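Local coordinates for tRNA (guanine(6)-N2)-methyltransferase (Thermus thermophilus, PDB 3TMA), which methylates the guanosine at position 6 of tRNA(Phe) to N2-methylguanosine, using S-adenosyl-L-methionine as the methyl donor, at residues Trp21-Thr26 / Val77-Arg82; Leu35-Ala40 / Leu68-Ala73; Val114-Glu119 / Pro127-Arg132; Ala151-Val156 / Gly166-Glu171. One frame throughout, in Å; residues are numbered along the deposited sequence.

Contact 1 (Trp21-Thr26 / Val77-Arg82); sequences WLEATT and VLFRAR
Trp21 and Phe79, like Glu23 and Val77, form antiparallel hydrogen-bonded pairs that clamp strand 21-25 to strand 76-84. Two N-H...O bonds join each pair, with Phe79 N 2.8 Å from Trp21 O and Glu23 N 2.9 Å from Val77 O. Between them lies the non-hydrogen-bonded pair Leu22 and Leu78. This part is tight and buried. On the face shared by Trp21, Glu23, Val77 and Phe79, the Glu23 carboxylate reaches the edge of the Phe79 ring, OE2 to CE2 3.5 Å, its plane nearly perpendicular (83°) to the ring. Two salt bridges, to Arg159 and Arg57, hold the carboxylate.

The partly exposed end is looser. Arg82 lays NH2 over the centre of the Trp21 ring in a cation-pi contact, with Arg82 CZ 4.7 Å from the six-membered ring centroid and the guanidinium plane tilted 60° against the ring. The extended Arg82 chain carries the group across, with NH2 salt-bridged to Glu48 and NE to Glu162.

In this sheet of the THUMP-bearing N-terminal part, strand 55-59 lies along the other edge of strand 21-25, helix 31-41 covers Leu22 and Ala24, and strand 162-168 follows beyond strand 76-84.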
loop_
_atom_site.group_PDB
_atom_site.type_symbol
_atom_site.label_atom_id
_atom_site.label_comp_id
_atom_site.label_asym_id
_atom_site.label_seq_id
_atom_site.Cartn_x
_atom_site.Cartn_y
_atom_site.Cartn_z
ATOM N N TRP A 21 19.767 6.227 3.742
ATOM C CA TRP A 21 18.419 5.892 4.262
ATOM C C TRP A 21 17.615 5.238 3.169
ATOM O O TRP A 21 17.591 5.722 2.038
ATOM C CB TRP A 21 17.690 7.161 4.741
ATOM C CG TRP A 21 18.426 7.911 5.850
ATOM C CD1 TRP A 21 19.537 8.731 5.705
ATOM C CD2 TRP A 21 18.153 7.852 7.267
ATOM N NE1 TRP A 21 19.955 9.178 6.968
ATOM C CE2 TRP A 21 19.132 8.639 7.927
ATOM C CE3 TRP A 21 17.166 7.217 8.043
ATOM C CZ2 TRP A 21 19.111 8.852 9.319
ATOM C CZ3 TRP A 21 17.153 7.424 9.429
ATOM C CH2 TRP A 21 18.134 8.220 10.053
ATOM N N LEU A 22 16.978 4.118 3.477
ATOM C CA LEU A 22 15.988 3.581 2.587
ATOM C C LEU A 22 14.678 4.238 2.996
ATOM O O LEU A 22 14.273 4.144 4.166
ATOM C CB LEU A 22 15.937 2.066 2.745
ATOM C CG LEU A 22 14.735 1.386 2.110
ATOM C CD1 LEU A 22 14.738 1.527 0.577
ATOM C CD2 LEU A 22 14.748 -0.077 2.537
ATOM N N GLU A 23 13.999 4.896 2.053
ATOM C CA GLU A 23 12.638 5.354 2.325
ATOM C C GLU A 23 11.577 4.535 1.570
ATOM O O GLU A 23 11.672 4.344 0.353
ATOM C CB GLU A 23 12.512 6.841 1.986
ATOM C CG GLU A 23 11.093 7.426 2.287
ATOM C CD GLU A 23 11.090 8.973 2.247
ATOM O OE1 GLU A 23 11.541 9.604 3.243
ATOM O OE2 GLU A 23 10.663 9.560 1.207
ATOM N N ALA A 24 10.591 4.026 2.292
ATOM C CA ALA A 24 9.492 3.303 1.682
ATOM C C ALA A 24 8.198 4.118 1.833
ATOM O O ALA A 24 7.968 4.728 2.886
ATOM C CB ALA A 24 9.330 1.896 2.336
ATOM N N THR A 25 7.362 4.120 0.796
ATOM C CA THR A 25 6.096 4.833 0.870
ATOM C C THR A 25 4.930 3.847 0.861
ATOM O O THR A 25 5.017 2.753 0.292
ATOM C CB THR A 25 5.897 5.788 -0.322
ATOM O OG1 THR A 25 5.904 5.021 -1.519
ATOM C CG2 THR A 25 7.022 6.798 -0.402
ATOM N N THR A 26 3.828 4.245 1.489
ATOM C CA THR A 26 2.636 3.391 1.578
ATOM C C THR A 26 1.430 4.360 1.578
ATOM O O THR A 26 1.623 5.573 1.465
ATOM C CB THR A 26 2.709 2.518 2.875
ATOM O OG1 THR A 26 1.638 1.565 2.903
ATOM C CG2 THR A 26 2.686 3.395 4.187
ATOM N N VAL A 77 12.923 4.410 -2.305
ATOM C CA VAL A 77 14.015 5.356 -2.685
ATOM C C VAL A 77 15.220 5.122 -1.785
ATOM O O VAL A 77 15.077 5.058 -0.588
ATOM C CB VAL A 77 13.517 6.831 -2.497
ATOM C CG1 VAL A 77 14.552 7.846 -2.952
ATOM C CG2 VAL A 77 12.233 7.018 -3.347
ATOM N N LEU A 78 16.414 5.051 -2.348
ATOM C CA LEU A 78 17.631 5.087 -1.534
ATOM C C LEU A 78 18.145 6.508 -1.495
ATOM O O LEU A 78 18.497 7.048 -2.552
ATOM C CB LEU A 78 18.694 4.158 -2.123
ATOM C CG LEU A 78 20.113 4.203 -1.525
ATOM C CD1 LEU A 78 20.071 3.711 -0.121
ATOM C CD2 LEU A 78 21.030 3.315 -2.397
ATOM N N PHE A 79 18.103 7.140 -0.317
ATOM C CA PHE A 79 18.626 8.488 -0.160
ATOM C C PHE A 79 20.062 8.323 0.268
ATOM O O PHE A 79 20.314 7.667 1.281
ATOM C CB PHE A 79 17.814 9.296 0.863
ATOM C CG PHE A 79 16.509 9.798 0.318
ATOM C CD1 PHE A 79 16.475 10.549 -0.883
ATOM C CD2 PHE A 79 15.307 9.514 0.983
ATOM C CE1 PHE A 79 15.238 11.009 -1.406
ATOM C CE2 PHE A 79 14.065 10.004 0.482
ATOM C CZ PHE A 79 14.045 10.777 -0.695
ATOM N N ARG A 80 20.992 8.791 -0.577
ATOM C CA ARG A 80 22.413 8.763 -0.279
ATOM C C ARG A 80 22.927 9.969 0.472
ATOM O O ARG A 80 24.024 9.938 1.009
ATOM C CB ARG A 80 23.280 8.508 -1.535
ATOM C CG ARG A 80 23.119 7.069 -2.136
ATOM C CD ARG A 80 24.264 6.766 -3.183
ATOM N NE ARG A 80 24.180 5.392 -3.687
ATOM C CZ ARG A 80 23.597 5.046 -4.829
ATOM N NH1 ARG A 80 23.105 5.977 -5.650
ATOM N NH2 ARG A 80 23.558 3.755 -5.182
ATOM N N ALA A 81 22.158 11.037 0.541
ATOM C CA ALA A 81 22.577 12.180 1.377
ATOM C C ALA A 81 21.352 12.772 2.024
ATOM O O ALA A 81 20.270 12.839 1.410
ATOM C CB ALA A 81 23.231 13.260 0.550
ATOM N N ARG A 82 21.544 13.266 3.232
ATOM C CA ARG A 82 20.539 14.119 3.852
ATOM C C ARG A 82 21.285 15.301 4.419
ATOM O O ARG A 82 22.312 15.136 5.074
ATOM C CB ARG A 82 19.860 13.301 4.949
ATOM C CG ARG A 82 19.014 14.006 5.942
ATOM C CD ARG A 82 18.475 12.875 6.890
ATOM N NE ARG A 82 17.421 13.298 7.813
ATOM C CZ ARG A 82 16.580 12.465 8.431
ATOM N NH1 ARG A 82 15.647 12.974 9.211
ATOM N NH2 ARG A 82 16.652 11.136 8.250
#

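Contact 2 (Leu35-Ala40 / Leu68-Ala73); sequences LEELSA and LGLRLA
Glu37, on helix 31-41, anchors the connecting loop that leads from strand 55-59 to strand 76-84 by gripping two consecutive backbone amides, those of Arg71 and Leu72. Both carboxylate oxygens work, each through its syn lone pair. OE2 of Glu37 accepts from Arg71 N at 2.7 Å in a nearly straight bond (171°), and OE1 of Glu37 accepts from Leu72 N at 2.9 Å in a more bent one (143°). A carboxylate held at both oxygens in this way cannot easily turn about its last bond. Its chain, with CG roughly opposite the backbone N (chi1 -153°) and extended from there, projects straight off the helix into the loop.

Helix and loop belong to the part of the protein that faces the catalytic Rossmann-fold domain, and the loop takes part in that junction: Arg71 turns its guanidinium away from Glu37 to a salt bridge with Glu220 and a hydrogen bond to Ser223, while Leu72 packs on Gln193 and Arg197 of helix 189-198. Glu37 also touches Arg197.

Leucine side chains border the carboxylate. Leu70 CD2 lies against it, 3.6 Å from Glu37 CD, and Leu72 CB comes within 3.5 Å of Glu37 OE1. In an apolar contact, Leu70 CD1 meets Leu38 CD2 at 3.8 Å, the two leucines running at about a right angle. Leu38 also touches Val56 and Ile58 of strand 55-59.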
loop_
_atom_site.group_PDB
_atom_site.type_symbol
_atom_site.label_atom_id
_atom_site.label_comp_id
_atom_site.label_asym_id
_atom_site.label_seq_id
_atom_site.Cartn_x
_atom_site.Cartn_y
_atom_site.Cartn_z
ATOM N N LEU A 35 6.242 -0.013 9.069
ATOM C CA LEU A 35 7.381 -0.026 9.985
ATOM C C LEU A 35 7.624 -1.431 10.566
ATOM O O LEU A 35 8.770 -1.882 10.629
ATOM C CB LEU A 35 7.181 0.993 11.114
ATOM C CG LEU A 35 8.190 0.961 12.245
ATOM C CD1 LEU A 35 9.569 1.312 11.699
ATOM C CD2 LEU A 35 7.767 1.907 13.400
ATOM N N GLU A 36 6.562 -2.148 10.898
ATOM C CA GLU A 36 6.707 -3.543 11.352
ATOM C C GLU A 36 7.313 -4.465 10.293
ATOM O O GLU A 36 8.159 -5.332 10.622
ATOM C CB GLU A 36 5.381 -4.119 11.858
ATOM C CG GLU A 36 4.868 -3.350 13.067
ATOM C CD GLU A 36 3.401 -3.631 13.431
ATOM O OE1 GLU A 36 2.794 -4.608 12.924
ATOM O OE2 GLU A 36 2.858 -2.842 14.242
ATOM N N GLU A 37 6.806 -4.369 9.056
ATOM C CA GLU A 37 7.417 -5.143 7.931
ATOM C C GLU A 37 8.898 -4.834 7.730
ATOM O O GLU A 37 9.724 -5.744 7.609
ATOM C CB GLU A 37 6.649 -4.925 6.612
ATOM C CG GLU A 37 6.809 -6.132 5.710
ATOM C CD GLU A 37 6.108 -6.006 4.355
ATOM O OE1 GLU A 37 5.657 -4.880 3.995
ATOM O OE2 GLU A 37 6.048 -7.037 3.641
ATOM N N LEU A 38 9.248 -3.553 7.673
ATOM C CA LEU A 38 10.646 -3.163 7.516
ATOM C C LEU A 38 11.538 -3.640 8.658
ATOM O O LEU A 38 12.692 -4.086 8.446
ATOM C CB LEU A 38 10.783 -1.643 7.347
ATOM C CG LEU A 38 10.506 -1.071 5.959
ATOM C CD1 LEU A 38 10.223 0.465 6.047
ATOM C CD2 LEU A 38 11.704 -1.343 5.012
ATOM N N SER A 39 11.009 -3.567 9.874
ATOM C CA SER A 39 11.784 -3.884 11.065
ATOM C C SER A 39 12.077 -5.376 11.112
ATOM O O SER A 39 13.103 -5.793 11.610
ATOM C CB SER A 39 11.002 -3.467 12.324
ATOM O OG SER A 39 11.808 -3.583 13.477
ATOM N N ALA A 40 11.148 -6.185 10.614
ATOM C CA ALA A 40 11.409 -7.623 10.544
ATOM C C ALA A 40 12.434 -7.955 9.444
ATOM O O ALA A 40 13.222 -8.906 9.564
ATOM C CB ALA A 40 10.107 -8.399 10.345
ATOM N N LEU A 68 12.595 -5.431 -2.204
ATOM C CA LEU A 68 11.500 -5.527 -3.172
ATOM C C LEU A 68 10.416 -6.557 -2.792
ATOM O O LEU A 68 9.423 -6.700 -3.502
ATOM C CB LEU A 68 12.033 -5.842 -4.562
ATOM C CG LEU A 68 13.055 -4.841 -5.124
ATOM C CD1 LEU A 68 13.750 -5.429 -6.381
ATOM C CD2 LEU A 68 12.424 -3.509 -5.443
ATOM N N GLY A 69 10.599 -7.252 -1.677
ATOM C CA GLY A 69 9.639 -8.253 -1.211
ATOM C C GLY A 69 8.593 -7.653 -0.273
ATOM O O GLY A 69 7.718 -8.376 0.271
ATOM N N LEU A 70 8.701 -6.345 -0.034
ATOM C CA LEU A 70 7.786 -5.655 0.906
ATOM C C LEU A 70 6.375 -5.672 0.352
ATOM O O LEU A 70 6.162 -5.387 -0.819
ATOM C CB LEU A 70 8.234 -4.204 1.126
ATOM C CG LEU A 70 9.512 -4.079 1.945
ATOM C CD1 LEU A 70 10.108 -2.655 1.863
ATOM C CD2 LEU A 70 9.270 -4.527 3.389
ATOM N N ARG A 71 5.418 -6.060 1.180
ATOM C CA ARG A 71 4.032 -6.103 0.759
ATOM C C ARG A 71 3.223 -4.867 1.172
ATOM O O ARG A 71 2.075 -4.721 0.746
ATOM C CB ARG A 71 3.368 -7.365 1.307
ATOM C CG ARG A 71 4.053 -8.630 0.791
ATOM C CD ARG A 71 3.251 -9.122 -0.344
ATOM N NE ARG A 71 3.212 -10.563 -0.317
ATOM C CZ ARG A 71 2.442 -11.313 -1.087
ATOM N NH1 ARG A 71 1.541 -10.759 -1.888
ATOM N NH2 ARG A 71 2.550 -12.634 -1.007
ATOM N N LEU A 72 3.786 -3.986 1.993
ATOM C CA LEU A 72 3.040 -2.773 2.321
ATOM C C LEU A 72 3.612 -1.529 1.634
ATOM O O LEU A 72 3.209 -0.422 1.958
ATOM C CB LEU A 72 3.019 -2.564 3.832
ATOM C CG LEU A 72 2.159 -3.638 4.532
ATOM C CD1 LEU A 72 2.601 -3.840 5.982
ATOM C CD2 LEU A 72 0.681 -3.236 4.427
ATOM N N ALA A 73 4.546 -1.702 0.700
ATOM C CA ALA A 73 5.184 -0.527 0.103
ATOM C C ALA A 73 4.695 -0.259 -1.305
ATOM O O ALA A 73 4.433 -1.191 -2.074
ATOM C CB ALA A 73 6.719 -0.669 0.117
#

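Contact 3 (Val114-Glu119 / Pro127-Arg132); sequences VEARRE and PEVERR
Glu130 of helix 126-141 reaches back to strand 112-119 and takes up the backbone N-H of Ala116. The bond, from Ala116 N to Glu130 OE2, is short at 2.8 Å and almost straight (175°), and it uses the anti lone pair of OE2, the one turned away from OE1. On the way the side chain passes close to the strand backbone: Glu130 CD lies 3.3 Å from Val114 O, and its CG 3.4 Å from the same oxygen. With CG opposite the carbonyl carbon (chi1 -62°) and the chain extended beyond it, the side chain runs back toward the N-terminal end of the helix and across the strand, bringing OE2 to Ala116 N.

Beside this bond the aliphatic parts close up. Ala116 CB touches Glu130 CG at 3.6 Å and Val129 CG1 at 3.7 Å. Val114 slides past Glu130 in the opposite direction, its CG1 4.0 Å from Glu130 CA.

The two elements are the first strand and the helix of a beta-alpha-beta unit completed by strand 152-159. Strand 112-119 is the outermost strand at this end of the sheet: Glu115 and Arg117 spend their backbone bonds on strand 152-159, whereas the Ala116 N-H has the helix residue Glu130 as its acceptor.

In the next layer, a long and weak ion pair links Glu130 OE1 to Arg113. Val129 also touches Val156 of the sheet, Leu91 and Leu94 of helix 90-99, and Phe124, and Val114 packs on Val156 and Val133.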
loop_
_atom_site.group_PDB
_atom_site.type_symbol
_atom_site.label_atom_id
_atom_site.label_comp_id
_atom_site.label_asym_id
_atom_site.label_seq_id
_atom_site.Cartn_x
_atom_site.Cartn_y
_atom_site.Cartn_z
ATOM N N VAL A 114 15.111 13.967 -13.108
ATOM C CA VAL A 114 15.042 14.293 -11.678
ATOM C C VAL A 114 13.556 14.545 -11.337
ATOM O O VAL A 114 12.819 15.163 -12.122
ATOM C CB VAL A 114 15.861 15.554 -11.328
ATOM C CG1 VAL A 114 15.824 15.849 -9.811
ATOM C CG2 VAL A 114 17.342 15.418 -11.785
ATOM N N GLU A 115 13.102 13.984 -10.225
ATOM C CA GLU A 115 11.769 14.265 -9.704
ATOM C C GLU A 115 11.998 14.934 -8.353
ATOM O O GLU A 115 12.602 14.332 -7.444
ATOM C CB GLU A 115 10.992 12.962 -9.538
ATOM C CG GLU A 115 10.538 12.368 -10.872
ATOM C CD GLU A 115 9.739 11.063 -10.716
ATOM O OE1 GLU A 115 9.584 10.577 -9.570
ATOM O OE2 GLU A 115 9.292 10.516 -11.750
ATOM N N ALA A 116 11.638 16.211 -8.250
ATOM C CA ALA A 116 11.838 16.917 -6.973
ATOM C C ALA A 116 10.506 17.172 -6.302
ATOM O O ALA A 116 9.513 17.406 -6.973
ATOM C CB ALA A 116 12.594 18.233 -7.178
ATOM N N ARG A 117 10.467 17.102 -4.973
ATOM C CA ARG A 117 9.230 17.379 -4.235
ATOM C C ARG A 117 9.613 18.290 -3.084
ATOM O O ARG A 117 10.747 18.231 -2.589
ATOM C CB ARG A 117 8.657 16.078 -3.655
ATOM C CG ARG A 117 8.122 15.096 -4.679
ATOM C CD ARG A 117 7.574 13.850 -3.977
ATOM N NE ARG A 117 7.156 12.818 -4.930
ATOM N N ARG A 118 8.679 19.128 -2.656
ATOM C CA ARG A 118 8.922 20.081 -1.573
ATOM C C ARG A 118 7.793 20.000 -0.568
ATOM O O ARG A 118 6.636 19.856 -0.944
ATOM C CB ARG A 118 8.940 21.517 -2.099
ATOM C CG ARG A 118 10.127 21.873 -2.951
ATOM C CD ARG A 118 10.000 23.341 -3.359
ATOM N NE ARG A 118 8.676 23.618 -3.907
ATOM C CZ ARG A 118 7.852 24.551 -3.447
ATOM N NH1 ARG A 118 6.665 24.716 -3.999
ATOM N NH2 ARG A 118 8.222 25.324 -2.442
ATOM N N GLU A 119 8.146 20.144 0.699
ATOM C CA GLU A 119 7.207 20.389 1.779
ATOM C C GLU A 119 7.720 21.588 2.585
ATOM O O GLU A 119 8.911 21.693 2.853
ATOM C CB GLU A 119 7.075 19.130 2.650
ATOM C CG GLU A 119 6.463 17.963 1.862
ATOM C CD GLU A 119 6.300 16.666 2.661
ATOM O OE1 GLU A 119 6.704 16.612 3.855
ATOM O OE2 GLU A 119 5.764 15.695 2.060
ATOM N N PRO A 127 10.348 22.407 -10.089
ATOM C CA PRO A 127 10.989 22.435 -11.412
ATOM C C PRO A 127 12.377 23.111 -11.423
ATOM O O PRO A 127 13.261 22.632 -12.137
ATOM C CB PRO A 127 9.993 23.210 -12.274
ATOM C CG PRO A 127 8.689 22.895 -11.662
ATOM C CD PRO A 127 8.971 22.920 -10.154
ATOM N N GLU A 128 12.603 24.164 -10.637
ATOM C CA GLU A 128 13.978 24.762 -10.562
ATOM C C GLU A 128 15.046 23.770 -10.053
ATOM O O GLU A 128 16.221 23.779 -10.513
ATOM C CB GLU A 128 14.011 25.992 -9.663
ATOM C CG GLU A 128 13.497 27.266 -10.303
ATOM C CD GLU A 128 13.483 28.438 -9.314
ATOM O OE1 GLU A 128 12.605 28.459 -8.424
ATOM O OE2 GLU A 128 14.361 29.326 -9.407
ATOM N N VAL A 129 14.666 22.989 -9.042
ATOM C CA VAL A 129 15.543 21.982 -8.468
ATOM C C VAL A 129 15.835 20.929 -9.533
ATOM O O VAL A 129 16.982 20.512 -9.705
ATOM C CB VAL A 129 14.894 21.305 -7.233
ATOM C CG1 VAL A 129 15.740 20.101 -6.764
ATOM C CG2 VAL A 129 14.756 22.305 -6.049
ATOM N N GLU A 130 14.794 20.460 -10.223
ATOM C CA GLU A 130 14.991 19.483 -11.294
ATOM C C GLU A 130 15.930 19.992 -12.374
ATOM O O GLU A 130 16.799 19.252 -12.881
ATOM C CB GLU A 130 13.654 19.032 -11.894
ATOM C CG GLU A 130 12.769 18.329 -10.810
ATOM C CD GLU A 130 11.329 18.009 -11.304
ATOM O OE1 GLU A 130 11.009 18.378 -12.448
ATOM O OE2 GLU A 130 10.518 17.406 -10.538
ATOM N N ARG A 131 15.782 21.236 -12.760
ATOM C CA ARG A 131 16.655 21.739 -13.815
ATOM C C ARG A 131 18.095 21.841 -13.341
ATOM O O ARG A 131 19.007 21.368 -14.018
ATOM C CB ARG A 131 16.185 23.077 -14.373
ATOM C CG ARG A 131 17.228 23.746 -15.270
ATOM C CD ARG A 131 16.568 24.807 -16.104
ATOM N NE ARG A 131 16.273 26.010 -15.344
ATOM C CZ ARG A 131 17.098 27.049 -15.262
ATOM N NH1 ARG A 131 16.719 28.150 -14.608
ATOM N NH2 ARG A 131 18.281 27.012 -15.889
ATOM N N ARG A 132 18.308 22.459 -12.176
ATOM C CA ARG A 132 19.676 22.680 -11.686
ATOM C C ARG A 132 20.423 21.331 -11.408
ATOM O O ARG A 132 21.534 21.101 -11.891
ATOM C CB ARG A 132 19.652 23.542 -10.419
ATOM C CG ARG A 132 21.056 23.698 -9.750
ATOM C CD ARG A 132 21.881 24.822 -10.430
ATOM N NE ARG A 132 21.185 26.099 -10.288
ATOM C CZ ARG A 132 21.577 27.063 -9.462
ATOM N NH1 ARG A 132 22.686 26.912 -8.737
ATOM N NH2 ARG A 132 20.849 28.161 -9.343
#

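Contact 4 (Ala151-Val156 / Gly166-Glu171); sequences AVRVRV and GVQLTE
Arg155 and Gly166 form a hydrogen-bonded antiparallel pair, joined by Arg155 N to Gly166 O at 2.9 Å and by the return bond from Gly166 N to Arg155 O. Next along, Val154 and Val167 make a non-hydrogen-bonded pair, and beyond it Gln168 N bonds to Arg153 O at 3.0 Å.

Side-chain hydrogen bonds converge on the Gln168 amide. Arg155 NH1 donates to Gln168 OE1 at 3.2 Å, the oxygen lying in the guanidinium plane while the amide is turned almost perpendicular (87°) to it. Successive bends at chi2 (-79°) and chi3 (-54°) swing the arginine across toward the partner strand and its glutamine. The other end of the amide, Gln168 NE2, donates to Thr170 O at 3.1 Å, fixing which way the group is flipped. Arg155 NH2 has Asp157 as its salt-bridge partner.

These strands, 152-159 and 162-168, are the arms of a beta hairpin in the THUMP region, with strand 112-119 along the outer flank of the first and strand 76-84 beside the second.

Water takes over where the arms part. One molecule accepts from Arg153 N at 2.7 Å and donates to Gln168 O at 2.8 Å, and another donates to both Ala151 O and Glu171 OE2.

Apolar contact lies on the face of Val154 and Val167: Val167 CG2, opposite its backbone N, meets Val152 CG1 at 3.6 Å, and Val152 also touches Ala109 of helix 106-109.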
loop_
_atom_site.group_PDB
_atom_site.type_symbol
_atom_site.label_atom_id
_atom_site.label_comp_id
_atom_site.label_asym_id
_atom_site.label_seq_id
_atom_site.Cartn_x
_atom_site.Cartn_y
_atom_site.Cartn_z
ATOM N N ALA A 151 14.799 5.978 -17.853
ATOM C CA ALA A 151 15.271 4.701 -17.317
ATOM C C ALA A 151 15.611 4.700 -15.828
ATOM O O ALA A 151 15.554 3.643 -15.200
ATOM C CB ALA A 151 16.431 4.155 -18.134
ATOM N N VAL A 152 16.010 5.845 -15.263
ATOM C CA VAL A 152 16.324 5.912 -13.827
ATOM C C VAL A 152 15.729 7.228 -13.343
ATOM O O VAL A 152 15.757 8.226 -14.087
ATOM C CB VAL A 152 17.846 5.990 -13.598
ATOM C CG1 VAL A 152 18.159 6.227 -12.124
ATOM C CG2 VAL A 152 18.533 4.722 -14.090
ATOM N N ARG A 153 15.162 7.239 -12.146
ATOM C CA ARG A 153 14.610 8.460 -11.601
ATOM C C ARG A 153 15.428 8.910 -10.406
ATOM O O ARG A 153 15.503 8.212 -9.401
ATOM C CB ARG A 153 13.129 8.280 -11.240
ATOM C CG ARG A 153 12.254 7.900 -12.460
ATOM C CD ARG A 153 10.742 7.931 -12.149
ATOM N NE ARG A 153 9.979 7.493 -13.314
ATOM C CZ ARG A 153 9.155 8.264 -14.017
ATOM N NH1 ARG A 153 8.903 9.509 -13.634
ATOM N NH2 ARG A 153 8.556 7.772 -15.094
ATOM N N VAL A 154 16.063 10.065 -10.553
ATOM C CA VAL A 154 16.781 10.715 -9.452
ATOM C C VAL A 154 15.749 11.475 -8.603
ATOM O O VAL A 154 14.882 12.165 -9.142
ATOM C CB VAL A 154 17.881 11.709 -10.012
ATOM C CG1 VAL A 154 18.484 12.607 -8.860
ATOM C CG2 VAL A 154 19.016 10.903 -10.687
ATOM N N ARG A 155 15.838 11.350 -7.285
ATOM C CA ARG A 155 14.878 11.954 -6.370
ATOM C C ARG A 155 15.581 12.988 -5.485
ATOM O O ARG A 155 16.636 12.708 -4.885
ATOM C CB ARG A 155 14.221 10.861 -5.482
ATOM C CG ARG A 155 13.375 9.833 -6.287
ATOM C CD ARG A 155 12.049 10.459 -6.607
ATOM N NE ARG A 155 11.505 10.907 -5.340
ATOM C CZ ARG A 155 10.653 10.203 -4.599
ATOM N NH1 ARG A 155 10.133 9.073 -5.079
ATOM N NH2 ARG A 155 10.287 10.667 -3.406
ATOM N N VAL A 156 15.015 14.194 -5.439
ATOM C CA VAL A 156 15.433 15.210 -4.495
ATOM C C VAL A 156 14.187 15.666 -3.736
ATOM O O VAL A 156 13.195 16.097 -4.357
ATOM C CB VAL A 156 16.029 16.448 -5.220
ATOM C CG1 VAL A 156 16.517 17.512 -4.171
ATOM C CG2 VAL A 156 17.187 16.027 -6.175
ATOM N N GLY A 166 18.841 11.104 -3.771
ATOM C CA GLY A 166 19.129 9.687 -4.070
ATOM C C GLY A 166 18.408 9.208 -5.308
ATOM O O GLY A 166 18.145 9.985 -6.215
ATOM N N VAL A 167 18.106 7.908 -5.348
ATOM C CA VAL A 167 17.635 7.268 -6.566
ATOM C C VAL A 167 16.432 6.381 -6.204
ATOM O O VAL A 167 16.410 5.721 -5.154
ATOM C CB VAL A 167 18.819 6.458 -7.262
ATOM C CG1 VAL A 167 19.421 5.448 -6.294
ATOM C CG2 VAL A 167 18.349 5.761 -8.511
ATOM N N GLN A 168 15.375 6.494 -7.001
ATOM C CA GLN A 168 14.256 5.578 -6.906
ATOM C C GLN A 168 14.674 4.143 -7.261
ATOM O O GLN A 168 15.301 3.914 -8.281
ATOM C CB GLN A 168 13.129 6.039 -7.822
ATOM C CG GLN A 168 11.799 5.365 -7.510
ATOM C CD GLN A 168 10.625 6.193 -8.043
ATOM O OE1 GLN A 168 10.479 7.367 -7.710
ATOM N NE2 GLN A 168 9.804 5.583 -8.875
ATOM N N LEU A 169 14.342 3.187 -6.408
ATOM C CA LEU A 169 14.760 1.793 -6.648
ATOM C C LEU A 169 13.735 1.035 -7.457
ATOM O O LEU A 169 14.063 0.065 -8.124
ATOM C CB LEU A 169 15.025 1.040 -5.333
ATOM C CG LEU A 169 16.051 1.707 -4.445
ATOM C CD1 LEU A 169 16.040 1.029 -3.083
ATOM C CD2 LEU A 169 17.457 1.601 -5.098
ATOM N N THR A 170 12.476 1.418 -7.295
ATOM C CA THR A 170 11.357 0.765 -7.971
ATOM C C THR A 170 11.050 1.519 -9.268
ATOM O O THR A 170 11.022 2.743 -9.264
ATOM C CB THR A 170 10.088 0.836 -7.043
ATOM O OG1 THR A 170 10.019 2.151 -6.439
ATOM C CG2 THR A 170 10.210 -0.219 -5.958
ATOM N N GLU A 171 10.816 0.799 -10.364
ATOM C CA GLU A 171 10.328 1.428 -11.598
ATOM C C GLU A 171 8.805 1.540 -11.510
ATOM O O GLU A 171 8.253 2.622 -11.336
ATOM C CB GLU A 171 10.714 0.591 -12.830
ATOM C CG GLU A 171 12.091 -0.111 -12.746
ATOM C CD GLU A 171 12.721 -0.337 -14.125
ATOM O OE1 GLU A 171 12.161 -1.122 -14.925
ATOM O OE2 GLU A 171 13.783 0.265 -14.400
HETATM O O HOH W 1 15.194 2.137 -12.329
HETATM O O HOH W 2 14.929 4.810 -10.955
#

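From the N terminus, strand 21-25 leads into helix 31-41, and contact 2 ties that helix to the loop at 68-73. Contact 1 closes the longer loop from 21-26 to 77-82, so contact 2 is nested inside it; Thr26 OG1 and Leu72 O join the two. Contacts 3 and 4 follow in series, without crossing: contact 3 closes the short connection from strand 112-119 into helix 126-141, and contact 4 closes the hairpin that comes next. Contacts 1, 3 and 4 share one sheet, where strand 76-84 meets strand 162-168 through Leu78 N and Val167 O, and strand 152-159 meets strand 112-119. Contact 2 lies toward the Rossmann-fold domain.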